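Local coordinates for protein Lysine/ornithine decarboxylase (PDB 5GJO) that uses pyridoxal 5'-phosphate to decarboxylate both L-lysine and L-ornithine, giving cadaverine and putrescine, and works as a homodimer, at residues Leu62-Gly65 against His69-Val72; Thr56-Ser61 against Thr369-Asp374; Val111-Phe116 against Ala252-Pro257; Gln36-His41 against Gly258-Gly263. The protein carries 2 engineered substitutions. All coordinates share one frame; numbering follows the deposited sequence.

Contact 1: residues Leu62-Gly65 against His69-Val72. With PLP (pyridoxal-5'-phosphate), chain H.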
# COMPACT_ATOMS: atom_id res chain seq x y z
N LEU A 62 -1.29 -6.11 -25.56
CA LEU A 62 -2.35 -6.90 -26.08
C LEU A 62 -3.60 -6.03 -26.42
O LEU A 62 -4.21 -6.08 -27.57
CB LEU A 62 -2.71 -8.05 -25.10
CG LEU A 62 -4.06 -8.70 -25.37
CD1 LEU A 62 -3.88 -9.56 -26.64
CD2 LEU A 62 -4.58 -9.57 -24.24
N LEU A 63 -4.06 -5.28 -25.41
CA LEU A 63 -5.19 -4.45 -25.58
C LEU A 63 -5.02 -3.39 -26.68
O LEU A 63 -5.99 -3.22 -27.46
CB LEU A 63 -5.63 -3.74 -24.25
CG LEU A 63 -6.21 -4.76 -23.24
CD1 LEU A 63 -6.23 -4.15 -21.84
CD2 LEU A 63 -7.59 -5.18 -23.65
N ALA A 64 -3.85 -2.73 -26.74
CA ALA A 64 -3.57 -1.78 -27.82
C ALA A 64 -3.77 -2.48 -29.21
O ALA A 64 -4.41 -1.96 -30.12
CB ALA A 64 -2.22 -1.17 -27.70
N GLY A 65 -3.29 -3.70 -29.31
CA GLY A 65 -3.34 -4.45 -30.56
C GLY A 65 -4.70 -4.91 -30.89
O GLY A 65 -4.98 -5.19 -32.08
N HIS A 69 -8.70 1.73 -26.56
CA HIS A 69 -8.11 2.94 -26.07
C HIS A 69 -7.77 2.79 -24.57
O HIS A 69 -7.91 1.68 -23.98
CB HIS A 69 -9.10 4.13 -26.24
CG HIS A 69 -9.40 4.51 -27.66
ND1 HIS A 69 -9.86 3.62 -28.60
CD2 HIS A 69 -9.27 5.70 -28.30
CE1 HIS A 69 -10.03 4.23 -29.77
NE2 HIS A 69 -9.68 5.50 -29.61
N PHE A 70 -7.28 3.89 -23.97
CA PHE A 70 -6.85 3.85 -22.57
C PHE A 70 -7.27 5.05 -21.75
O PHE A 70 -7.21 6.14 -22.23
CB PHE A 70 -5.33 3.73 -22.46
CG PHE A 70 -4.79 2.49 -23.11
CD1 PHE A 70 -4.74 1.30 -22.40
CD2 PHE A 70 -4.44 2.49 -24.48
CE1 PHE A 70 -4.33 0.13 -23.04
CE2 PHE A 70 -4.03 1.34 -25.11
CZ PHE A 70 -3.99 0.14 -24.39
N ASP A 71 -7.66 4.79 -20.51
CA ASP A 71 -7.96 5.81 -19.52
C ASP A 71 -6.75 5.85 -18.60
O ASP A 71 -6.35 4.83 -17.99
CB ASP A 71 -9.20 5.40 -18.74
CG ASP A 71 -9.24 6.00 -17.33
OD1 ASP A 71 -8.71 7.10 -17.11
OD2 ASP A 71 -9.78 5.38 -16.41
N VAL A 72 -6.13 7.03 -18.49
CA VAL A 72 -4.92 7.25 -17.72
C VAL A 72 -5.23 8.23 -16.57
O VAL A 72 -6.00 9.17 -16.77
CB VAL A 72 -3.77 7.86 -18.53
CG1 VAL A 72 -3.31 6.84 -19.58
CG2 VAL A 72 -4.17 9.13 -19.28
N1 PLP H . -12.39 5.08 -15.06
C2 PLP H . -12.30 5.95 -14.03
C2A PLP H . -12.30 7.43 -14.30
C3 PLP H . -12.20 5.45 -12.63
O3 PLP H . -12.11 6.31 -11.58
C4 PLP H . -12.21 3.99 -12.43
C4A PLP H . -12.12 3.40 -11.07
O4A PLP H . -11.61 4.03 -10.16
C5 PLP H . -12.32 3.14 -13.64
C6 PLP H . -12.40 3.74 -14.89
C5A PLP H . -12.33 1.63 -13.51
O4P PLP H . -13.34 1.24 -12.58
P PLP H . -13.74 -0.31 -12.41
O1P PLP H . -14.29 -0.69 -13.77
O2P PLP H . -14.77 -0.30 -11.30
O3P PLP H . -12.44 -0.99 -12.05

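Contact 2: residues Thr56-Ser61 against Thr369-Asp374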
# COMPACT_ATOMS: atom_id res chain seq x y z
N THR A 56 0.01 -4.23 -16.33
CA THR A 56 1.05 -5.12 -16.79
C THR A 56 1.33 -4.84 -18.27
O THR A 56 0.43 -4.84 -19.09
CB THR A 56 0.60 -6.58 -16.63
OG1 THR A 56 0.35 -6.83 -15.25
CG2 THR A 56 1.63 -7.55 -17.17
N PRO A 57 2.59 -4.63 -18.61
CA PRO A 57 2.90 -4.13 -19.98
C PRO A 57 2.40 -5.04 -21.07
O PRO A 57 1.90 -4.56 -22.09
CB PRO A 57 4.44 -4.02 -19.99
CG PRO A 57 4.85 -3.99 -18.60
CD PRO A 57 3.75 -4.53 -17.70
N GLU A 58 2.53 -6.37 -20.91
CA GLU A 58 2.05 -7.24 -21.95
C GLU A 58 0.54 -7.19 -22.12
O GLU A 58 -0.00 -7.43 -23.22
CB GLU A 58 2.44 -8.70 -21.72
CG GLU A 58 3.97 -8.91 -21.76
CD GLU A 58 4.70 -8.56 -20.46
OE1 GLU A 58 4.16 -8.03 -19.46
OE2 GLU A 58 5.93 -8.81 -20.41
N ILE A 59 -0.16 -6.88 -21.03
CA ILE A 59 -1.63 -6.69 -21.09
C ILE A 59 -1.98 -5.46 -21.89
O ILE A 59 -2.87 -5.51 -22.77
CB ILE A 59 -2.25 -6.70 -19.67
CG1 ILE A 59 -2.09 -8.12 -19.05
CG2 ILE A 59 -3.71 -6.21 -19.73
CD1 ILE A 59 -2.70 -8.28 -17.70
N LEU A 60 -1.24 -4.39 -21.62
CA LEU A 60 -1.46 -3.12 -22.31
C LEU A 60 -1.18 -3.28 -23.81
O LEU A 60 -1.96 -2.81 -24.63
CB LEU A 60 -0.64 -2.00 -21.74
CG LEU A 60 -0.86 -1.78 -20.24
CD1 LEU A 60 0.12 -0.73 -19.73
CD2 LEU A 60 -2.33 -1.37 -19.91
N SER A 61 -0.10 -3.98 -24.15
CA SER A 61 0.19 -4.18 -25.55
C SER A 61 -0.85 -5.03 -26.22
O SER A 61 -1.19 -4.79 -27.41
CB SER A 61 1.64 -4.77 -25.71
OG SER A 61 2.60 -3.90 -25.17
N THR A 369 4.55 -10.39 -12.27
CA THR A 369 3.45 -10.92 -13.07
C THR A 369 4.06 -11.71 -14.20
O THR A 369 4.74 -11.13 -15.07
CB THR A 369 2.53 -9.80 -13.55
OG1 THR A 369 1.93 -9.22 -12.40
CG2 THR A 369 1.44 -10.35 -14.38
N ILE A 370 3.86 -13.00 -14.15
CA ILE A 370 4.36 -13.99 -15.13
C ILE A 370 3.29 -14.11 -16.22
O ILE A 370 2.09 -14.18 -15.91
CB ILE A 370 4.56 -15.37 -14.45
CG1 ILE A 370 5.51 -15.28 -13.24
CG2 ILE A 370 5.03 -16.45 -15.41
CD1 ILE A 370 6.84 -14.63 -13.53
N ILE A 371 3.71 -14.04 -17.48
CA ILE A 371 2.81 -14.16 -18.60
C ILE A 371 2.61 -15.65 -18.91
O ILE A 371 3.53 -16.33 -19.34
CB ILE A 371 3.26 -13.39 -19.86
CG1 ILE A 371 3.55 -11.92 -19.52
CG2 ILE A 371 2.25 -13.54 -20.99
CD1 ILE A 371 2.37 -11.23 -18.85
N PHE A 372 1.40 -16.13 -18.73
CA PHE A 372 1.10 -17.55 -18.84
C PHE A 372 1.39 -18.10 -20.25
O PHE A 372 1.98 -19.16 -20.43
CB PHE A 372 -0.36 -17.83 -18.50
CG PHE A 372 -0.70 -19.29 -18.40
CD1 PHE A 372 -0.01 -20.09 -17.56
CD2 PHE A 372 -1.70 -19.81 -19.12
CE1 PHE A 372 -0.32 -21.45 -17.42
CE2 PHE A 372 -2.03 -21.17 -19.00
CZ PHE A 372 -1.34 -21.99 -18.17
N GLU A 373 1.12 -17.30 -21.25
CA GLU A 373 1.26 -17.75 -22.68
C GLU A 373 2.75 -17.87 -23.07
O GLU A 373 3.05 -18.47 -24.13
CB GLU A 373 0.52 -16.79 -23.63
CG GLU A 373 -0.97 -16.87 -23.65
CD GLU A 373 -1.63 -16.31 -22.44
OE1 GLU A 373 -2.84 -16.59 -22.35
OE2 GLU A 373 -0.96 -15.60 -21.61
N ASP A 374 3.65 -17.38 -22.24
CA ASP A 374 5.07 -17.56 -22.48
C ASP A 374 5.64 -18.80 -21.77
O ASP A 374 6.82 -19.02 -21.80
CB ASP A 374 5.85 -16.32 -22.08
CG ASP A 374 5.58 -15.14 -22.99
OD1 ASP A 374 5.19 -15.38 -24.12
OD2 ASP A 374 5.76 -14.00 -22.55
O HOH W 1 -0.74 -8.10 -12.23
O HOH W 2 2.43 -6.22 -13.78
O HOH W 3 4.98 -8.62 -16.79

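Contact 3: residues Val111-Phe116 against Ala252-Pro257. With PLP (pyridoxal-5'-phosphate), chain H.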
# COMPACT_ATOMS: atom_id res chain seq x y z
N VAL A 111 -2.07 14.22 -25.64
CA VAL A 111 -3.28 13.73 -25.02
C VAL A 111 -4.17 14.94 -24.93
O VAL A 111 -3.81 15.91 -24.31
CB VAL A 111 -3.04 13.22 -23.61
CG1 VAL A 111 -4.36 12.88 -22.95
CG2 VAL A 111 -2.12 12.01 -23.60
N ARG A 112 -5.31 14.90 -25.60
CA ARG A 112 -6.21 16.03 -25.60
C ARG A 112 -7.68 15.68 -25.33
O ARG A 112 -8.56 16.25 -25.93
CB ARG A 112 -6.04 16.86 -26.88
CG ARG A 112 -6.11 16.07 -28.18
CD ARG A 112 -6.10 17.00 -29.38
NE ARG A 112 -7.13 18.02 -29.28
CZ ARG A 112 -8.43 17.83 -29.51
NH1 ARG A 112 -9.29 18.82 -29.35
NH2 ARG A 112 -8.86 16.64 -29.89
N ARG A 113 -7.91 14.73 -24.43
CA ARG A 113 -9.31 14.34 -24.07
C ARG A 113 -9.18 14.26 -22.56
O ARG A 113 -8.30 13.49 -22.06
CB ARG A 113 -9.65 13.03 -24.71
CG ARG A 113 -11.03 12.56 -24.44
CD ARG A 113 -11.25 11.29 -25.22
NE ARG A 113 -12.59 10.79 -25.17
CZ ARG A 113 -13.52 10.93 -26.13
NH1 ARG A 113 -13.27 11.62 -27.22
NH2 ARG A 113 -14.71 10.38 -25.98
N PHE A 114 -9.98 15.04 -21.86
CA PHE A 114 -9.90 15.23 -20.42
C PHE A 114 -11.30 15.10 -19.84
O PHE A 114 -12.25 15.35 -20.51
CB PHE A 114 -9.44 16.65 -20.08
CG PHE A 114 -8.03 16.99 -20.47
CD1 PHE A 114 -7.06 16.04 -20.57
CD2 PHE A 114 -7.67 18.31 -20.69
CE1 PHE A 114 -5.78 16.36 -20.91
CE2 PHE A 114 -6.39 18.65 -21.02
CZ PHE A 114 -5.44 17.66 -21.14
N THR A 115 -11.38 14.69 -18.58
CA THR A 115 -12.59 14.92 -17.74
C THR A 115 -12.35 15.95 -16.71
O THR A 115 -11.25 16.24 -16.34
CB THR A 115 -13.18 13.60 -17.11
OG1 THR A 115 -12.30 13.19 -16.09
CG2 THR A 115 -13.25 12.50 -18.15
N PHE A 116 -13.45 16.54 -16.24
CA PHE A 116 -13.41 17.47 -15.13
C PHE A 116 -14.76 17.54 -14.40
O PHE A 116 -15.77 17.19 -14.94
CB PHE A 116 -12.95 18.85 -15.57
CG PHE A 116 -13.98 19.63 -16.32
CD1 PHE A 116 -14.48 19.17 -17.51
CD2 PHE A 116 -14.43 20.84 -15.84
CE1 PHE A 116 -15.41 19.90 -18.21
CE2 PHE A 116 -15.36 21.57 -16.53
CZ PHE A 116 -15.86 21.10 -17.70
N ALA A 252 -21.38 9.18 -30.03
CA ALA A 252 -20.17 8.33 -29.81
C ALA A 252 -20.11 8.03 -28.33
O ALA A 252 -19.92 8.92 -27.52
CB ALA A 252 -18.87 8.98 -30.25
N VAL A 253 -20.36 6.77 -28.01
CA VAL A 253 -20.39 6.31 -26.60
C VAL A 253 -19.21 5.43 -26.26
O VAL A 253 -18.70 4.67 -27.10
CB VAL A 253 -21.73 5.58 -26.27
CG1 VAL A 253 -21.82 5.25 -24.79
CG2 VAL A 253 -22.93 6.44 -26.73
N TRP A 254 -18.76 5.59 -25.01
CA TRP A 254 -17.54 4.99 -24.56
C TRP A 254 -17.66 4.49 -23.13
O TRP A 254 -18.56 4.87 -22.36
CB TRP A 254 -16.38 6.01 -24.56
CG TRP A 254 -16.28 6.71 -25.82
CD1 TRP A 254 -16.90 7.90 -26.16
CD2 TRP A 254 -15.57 6.27 -26.99
NE1 TRP A 254 -16.58 8.22 -27.50
CE2 TRP A 254 -15.80 7.23 -28.02
CE3 TRP A 254 -14.80 5.14 -27.29
CZ2 TRP A 254 -15.24 7.12 -29.28
CZ3 TRP A 254 -14.22 5.03 -28.60
CH2 TRP A 254 -14.44 6.01 -29.54
N THR A 255 -16.77 3.55 -22.81
CA THR A 255 -16.74 3.00 -21.44
C THR A 255 -15.32 2.91 -20.96
O THR A 255 -14.40 2.77 -21.76
CB THR A 255 -17.51 1.63 -21.40
OG1 THR A 255 -17.53 1.12 -20.03
CG2 THR A 255 -16.88 0.61 -22.39
N GLU A 256 -15.13 2.90 -19.66
CA GLU A 256 -13.85 2.91 -18.99
C GLU A 256 -13.74 1.73 -18.02
O GLU A 256 -13.49 1.92 -16.82
CB GLU A 256 -13.57 4.26 -18.24
CG GLU A 256 -13.55 5.47 -19.15
CD GLU A 256 -13.23 6.80 -18.45
OE1 GLU A 256 -12.78 6.71 -17.29
OE2 GLU A 256 -13.43 7.91 -19.09
N PRO A 257 -13.90 0.49 -18.48
CA PRO A 257 -13.73 -0.64 -17.57
C PRO A 257 -12.29 -0.76 -17.08
O PRO A 257 -11.32 -0.71 -17.88
CB PRO A 257 -14.08 -1.85 -18.45
CG PRO A 257 -13.60 -1.38 -19.83
CD PRO A 257 -14.22 0.02 -19.82
N1 PLP H . -12.39 5.08 -15.06
C2 PLP H . -12.30 5.95 -14.03
C2A PLP H . -12.30 7.43 -14.30
C3 PLP H . -12.20 5.45 -12.63
O3 PLP H . -12.11 6.31 -11.58
C4 PLP H . -12.21 3.99 -12.43
C4A PLP H . -12.12 3.40 -11.07
O4A PLP H . -11.61 4.03 -10.16
C5 PLP H . -12.32 3.14 -13.64
C6 PLP H . -12.40 3.74 -14.89
C5A PLP H . -12.33 1.63 -13.51
O4P PLP H . -13.34 1.24 -12.58
P PLP H . -13.74 -0.31 -12.41
O1P PLP H . -14.29 -0.69 -13.77
O2P PLP H . -14.77 -0.30 -11.30
O3P PLP H . -12.44 -0.99 -12.05

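Contact 4: residues Gln36-His41 against Gly258-Gly263. With PLP (pyridoxal-5'-phosphate), chain H.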
# COMPACT_ATOMS: atom_id res chain seq x y z
N GLN A 36 -13.30 -9.17 -25.83
CA GLN A 36 -14.28 -9.56 -26.86
C GLN A 36 -15.68 -9.74 -26.35
O GLN A 36 -16.62 -9.41 -27.06
CB GLN A 36 -13.84 -10.81 -27.62
CG GLN A 36 -12.56 -10.54 -28.44
CD GLN A 36 -12.59 -9.30 -29.43
OE1 GLN A 36 -13.65 -8.78 -29.87
NE2 GLN A 36 -11.39 -8.82 -29.76
N PHE A 37 -15.85 -10.28 -25.15
CA PHE A 37 -17.15 -10.41 -24.55
C PHE A 37 -17.80 -9.01 -24.41
O PHE A 37 -18.98 -8.86 -24.65
CB PHE A 37 -17.00 -11.06 -23.19
CG PHE A 37 -18.27 -11.29 -22.42
CD1 PHE A 37 -18.75 -10.32 -21.59
CD2 PHE A 37 -18.91 -12.53 -22.45
CE1 PHE A 37 -19.89 -10.53 -20.82
CE2 PHE A 37 -20.02 -12.77 -21.64
CZ PHE A 37 -20.51 -11.76 -20.83
N MET A 38 -17.04 -8.03 -23.97
CA MET A 38 -17.57 -6.65 -23.82
C MET A 38 -17.94 -6.07 -25.19
O MET A 38 -18.96 -5.42 -25.33
CB MET A 38 -16.60 -5.71 -23.08
CG MET A 38 -17.16 -4.34 -22.91
SD MET A 38 -16.19 -3.41 -21.68
CE MET A 38 -16.95 -4.10 -20.25
N ARG A 39 -17.12 -6.29 -26.19
CA ARG A 39 -17.45 -5.89 -27.58
C ARG A 39 -18.71 -6.54 -28.10
O ARG A 39 -19.48 -5.87 -28.81
CB ARG A 39 -16.23 -6.12 -28.53
CG ARG A 39 -14.98 -5.31 -28.27
CD ARG A 39 -15.21 -3.79 -28.14
NE ARG A 39 -15.66 -3.26 -29.42
CZ ARG A 39 -16.72 -2.49 -29.65
NH1 ARG A 39 -16.93 -2.09 -30.92
NH2 ARG A 39 -17.52 -2.04 -28.69
N ARG A 40 -18.90 -7.81 -27.80
CA ARG A 40 -20.10 -8.55 -28.14
C ARG A 40 -21.39 -8.12 -27.44
O ARG A 40 -22.40 -8.01 -28.07
CB ARG A 40 -19.83 -10.03 -27.89
CG ARG A 40 -20.90 -11.00 -28.27
CD ARG A 40 -20.50 -12.40 -27.80
NE ARG A 40 -19.13 -12.70 -28.16
CZ ARG A 40 -18.15 -13.13 -27.35
NH1 ARG A 40 -16.97 -13.35 -27.87
NH2 ARG A 40 -18.34 -13.38 -26.08
N HIS A 41 -21.33 -7.86 -26.14
CA HIS A 41 -22.53 -7.57 -25.35
C HIS A 41 -22.78 -6.10 -25.15
O HIS A 41 -23.88 -5.72 -24.82
CB HIS A 41 -22.46 -8.30 -23.99
CG HIS A 41 -22.51 -9.79 -24.14
ND1 HIS A 41 -23.61 -10.44 -24.62
CD2 HIS A 41 -21.55 -10.74 -23.98
CE1 HIS A 41 -23.35 -11.74 -24.72
NE2 HIS A 41 -22.09 -11.94 -24.36
N GLY A 258 -12.11 -0.95 -15.75
CA GLY A 258 -10.84 -1.31 -15.15
C GLY A 258 -10.93 -2.77 -14.63
O GLY A 258 -10.41 -3.69 -15.25
N ARG A 259 -11.59 -2.94 -13.48
CA ARG A 259 -11.62 -4.23 -12.74
C ARG A 259 -11.92 -5.42 -13.61
O ARG A 259 -11.31 -6.49 -13.50
CB ARG A 259 -12.67 -4.15 -11.61
CG ARG A 259 -12.52 -5.26 -10.59
CD ARG A 259 -13.71 -5.20 -9.64
NE ARG A 259 -13.73 -3.99 -8.84
CZ ARG A 259 -13.00 -3.75 -7.76
NH1 ARG A 259 -12.17 -4.65 -7.26
NH2 ARG A 259 -13.18 -2.59 -7.12
N TYR A 260 -12.90 -5.25 -14.46
CA TYR A 260 -13.45 -6.34 -15.24
C TYR A 260 -12.42 -6.94 -16.21
O TYR A 260 -12.42 -8.12 -16.45
CB TYR A 260 -14.74 -5.90 -15.98
CG TYR A 260 -15.09 -6.76 -17.16
CD1 TYR A 260 -15.82 -7.92 -17.02
CD2 TYR A 260 -14.61 -6.46 -18.41
CE1 TYR A 260 -16.10 -8.73 -18.11
CE2 TYR A 260 -14.87 -7.27 -19.50
CZ TYR A 260 -15.62 -8.40 -19.35
OH TYR A 260 -15.87 -9.19 -20.43
N MET A 261 -11.60 -6.10 -16.82
CA MET A 261 -10.80 -6.54 -17.96
C MET A 261 -9.82 -7.64 -17.55
O MET A 261 -9.69 -8.61 -18.29
CB MET A 261 -10.08 -5.36 -18.62
CG MET A 261 -9.61 -5.63 -20.05
SD MET A 261 -11.01 -5.97 -21.14
CE MET A 261 -11.83 -4.38 -21.24
N CYS A 262 -9.16 -7.51 -16.39
CA CYS A 262 -8.15 -8.51 -15.99
C CYS A 262 -8.49 -9.25 -14.73
O CYS A 262 -7.72 -10.11 -14.33
CB CYS A 262 -6.78 -7.86 -15.86
SG CYS A 262 -6.33 -6.76 -17.19
N GLY A 263 -9.58 -8.88 -14.02
CA GLY A 263 -9.80 -9.43 -12.71
C GLY A 263 -9.81 -10.94 -12.71
O GLY A 263 -9.16 -11.59 -11.85
N1 PLP H . -12.39 5.08 -15.06
C2 PLP H . -12.30 5.95 -14.03
C2A PLP H . -12.30 7.43 -14.30
C3 PLP H . -12.20 5.45 -12.63
O3 PLP H . -12.11 6.31 -11.58
C4 PLP H . -12.21 3.99 -12.43
C4A PLP H . -12.12 3.40 -11.07
O4A PLP H . -11.61 4.03 -10.16
C5 PLP H . -12.32 3.14 -13.64
C6 PLP H . -12.40 3.74 -14.89
C5A PLP H . -12.33 1.63 -13.51
O4P PLP H . -13.34 1.24 -12.58
P PLP H . -13.74 -0.31 -12.41
O1P PLP H . -14.29 -0.69 -13.77
O2P PLP H . -14.77 -0.30 -11.30
O3P PLP H . -12.44 -0.99 -12.05

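Contact 1: residues Leu62-Gly65 against His69-Val72
The Phe70 ring meets helix 57-65 with its rim: the CB of Ala64 sits in the plane of the ring, 4.0 Å from Phe70 CZ, and the backbone N of Ala64 lies near the same plane, 3.7 Å from that CZ. Leu63 comes in at a slant, its CB 4.2 Å from Phe70 CZ. The phenyl group reaches the helix because CG stands anti to its own carbonyl carbon (chi1 -60°), while Leu81 and Val86 also pack against it. This is the return from helix to strand in the beta-alpha-beta unit 45-50, 57-65, 69-72 of the barrel, and the alternation of the strand divides the labour. Phe70 serves the helix layer, whereas Asp71 turns to the cofactor. A serine in place of Phe70 would probably open a gap beside Ala64 and Leu63, depriving the end of the helix of its apolar seat on the strand. No hydrogen bond joins the two segments, so the contact itself is one of van der Waals packing round the Phe70 ring; the polar interactions lie one residue on, where Asp71 OD2 stands 3.0 Å from N1 of pyridoxal phosphate and forms a salt bridge with Lys52.

Contact 2: residues Thr56-Ser61 against Thr369-Asp374
Thr56 and Thr369 reach toward each other tip to tip, OG1 of Thr56 standing 3.8 Å from CG2 of Thr369. The methyl CG2 of Thr56 also slides past Ile371, 4.1 Å from its CD1. Next along the helix, Glu58 lies slantwise over Ile371: a bend at chi2 (81°) folds the chain back, bringing CD of Glu58 within 3.7 Å of Ile371 CG1. Three waters bridge the rim of these contacts. One donates to Thr56 OG1 at 2.6 Å and is weakly bonded to Thr369 OG1; a second pairs with Thr369 OG1 at 2.9 Å and only weakly with Thr56 OG1. A third donates both to Glu58 OE1 at 2.9 Å and to the carbonyl O of Thr369 at 3.1 Å. Farther out, Asn54 OD1 is hydrogen-bonded to Thr56 OG1, and Ile370 ties strand 369-371 to strand 23-26 through Leu24 and Ala26. The first turn of a barrel helix thus meets an edge of the mixed beta sheet that forms the second domain in this decarboxylase family. With no direct hydrogen bond across it, the interface combines van der Waals contacts with bridging water: CB, CG and the carboxylate of Glu58 all pack along Ile371, and the water on OE1 would probably help to fix the carboxylate's rotation.

Contact 3: residues Val111-Phe116 against Ala252-Pro257
Strands 113-116 and 252-255 are not hydrogen-bonded to each other in the sheet, and even their nearest alpha carbons, those of Arg113 and Trp254, are 12.5 Å apart, which means that long side chains must span the distance. Arg113 does so with a chain extended from CG to NE and CG anti to the backbone N (chi1 -179°). Its NH2 arrives over one face of the indole, 3.3 Å from Trp254 CD1, and its CZ lies 4.6 Å from the centroid of the five-membered ring, 23° off the normal. The guanidinium is steeply tilted rather than stacked, the two planes standing 74° apart in this cation-pi contact. Both strands belong to the eight-stranded parallel barrel of the TIM type that carries the cofactor, and the pair reaches across the barrel near the strand starts of Arg113 and Asp214. A third strand supplies the shared partner: OD2 of Asp214 forms a salt bridge with Arg113 NH2 and accepts a hydrogen bond from Trp254 NE1, which probably explains why these two donors can sit only 3.2 Å from each other, NH2 to NE1. Phe48 packs against both side chains. Beyond the strand, Glu256 stretches to the cofactor, placing OE1 2.8 Å from N1 of pyridoxal phosphate and close to the carboxylate of Asp71.

Contact 4: residues Gln36-His41 against Gly258-Gly263
Within 36-41, Phe37 is the first to meet Tyr260, the two side chains crossing at about a right angle with CD1 of Phe37 3.3 Å from Tyr260 OH. That hydroxyl also has a polar partner, a hydrogen bond to the carbonyl O of Asn34 earlier on helix 28-41, so the phenol is held at its far end by the helix it packs on. Met38 follows; its trans chi1 sends the chain out past the phenol ring, and a bend at chi3 (-81°) turns the CE methyl onto Tyr260 CD2, at 3.8 Å. The sulfur makes an oblique Met-aromatic contact, SD being 5.5 Å from the ring centroid. SD of Met38 also approaches Met261 CE, at 4.5 Å. At the end of the helix His41 lays CD2 over the centre of the Phe37 ring and is hydrogen-bonded to Glu238 OE2 through ND1. A leucine in place of Tyr260 would probably leave the carbonyl of Asn34 without its hydroxyl mate and the Met38 methyl without its aromatic neighbour. The weakly bonded helix 259-263 that carries Tyr260 begins at the cofactor phosphate, where Gly258 N donates to O1P at 3.0 Å and 172°, and Arg259 N to O3P at 2.6 Å. Backbone N-H groups at a helix start are likely to stabilise the phosphate charge, and the packing of Tyr260 and Met261 on helix 28-41 probably helps to position that start.

Read from the N terminus, helix 28-41 opens contact 4, and helix 57-65 then opens contact 2 before opening contact 1 at its end. Contact 1 closes after three intervening residues, on strand 69-72. Contact 3 opens next at 111-116 and closes at 252-257, and contact 4 closes immediately after it, on helix 259-263. Only at 369-374 does contact 2 close. Contacts 1 and 3 therefore stand in series, both nested inside contacts 2 and 4, which cross each other. Contacts 1, 3 and 4 work within the barrel and all reach the cofactor; contact 2 ties the barrel to the mixed sheet, and Ile59 touches Cys262 where the crossing loops meet.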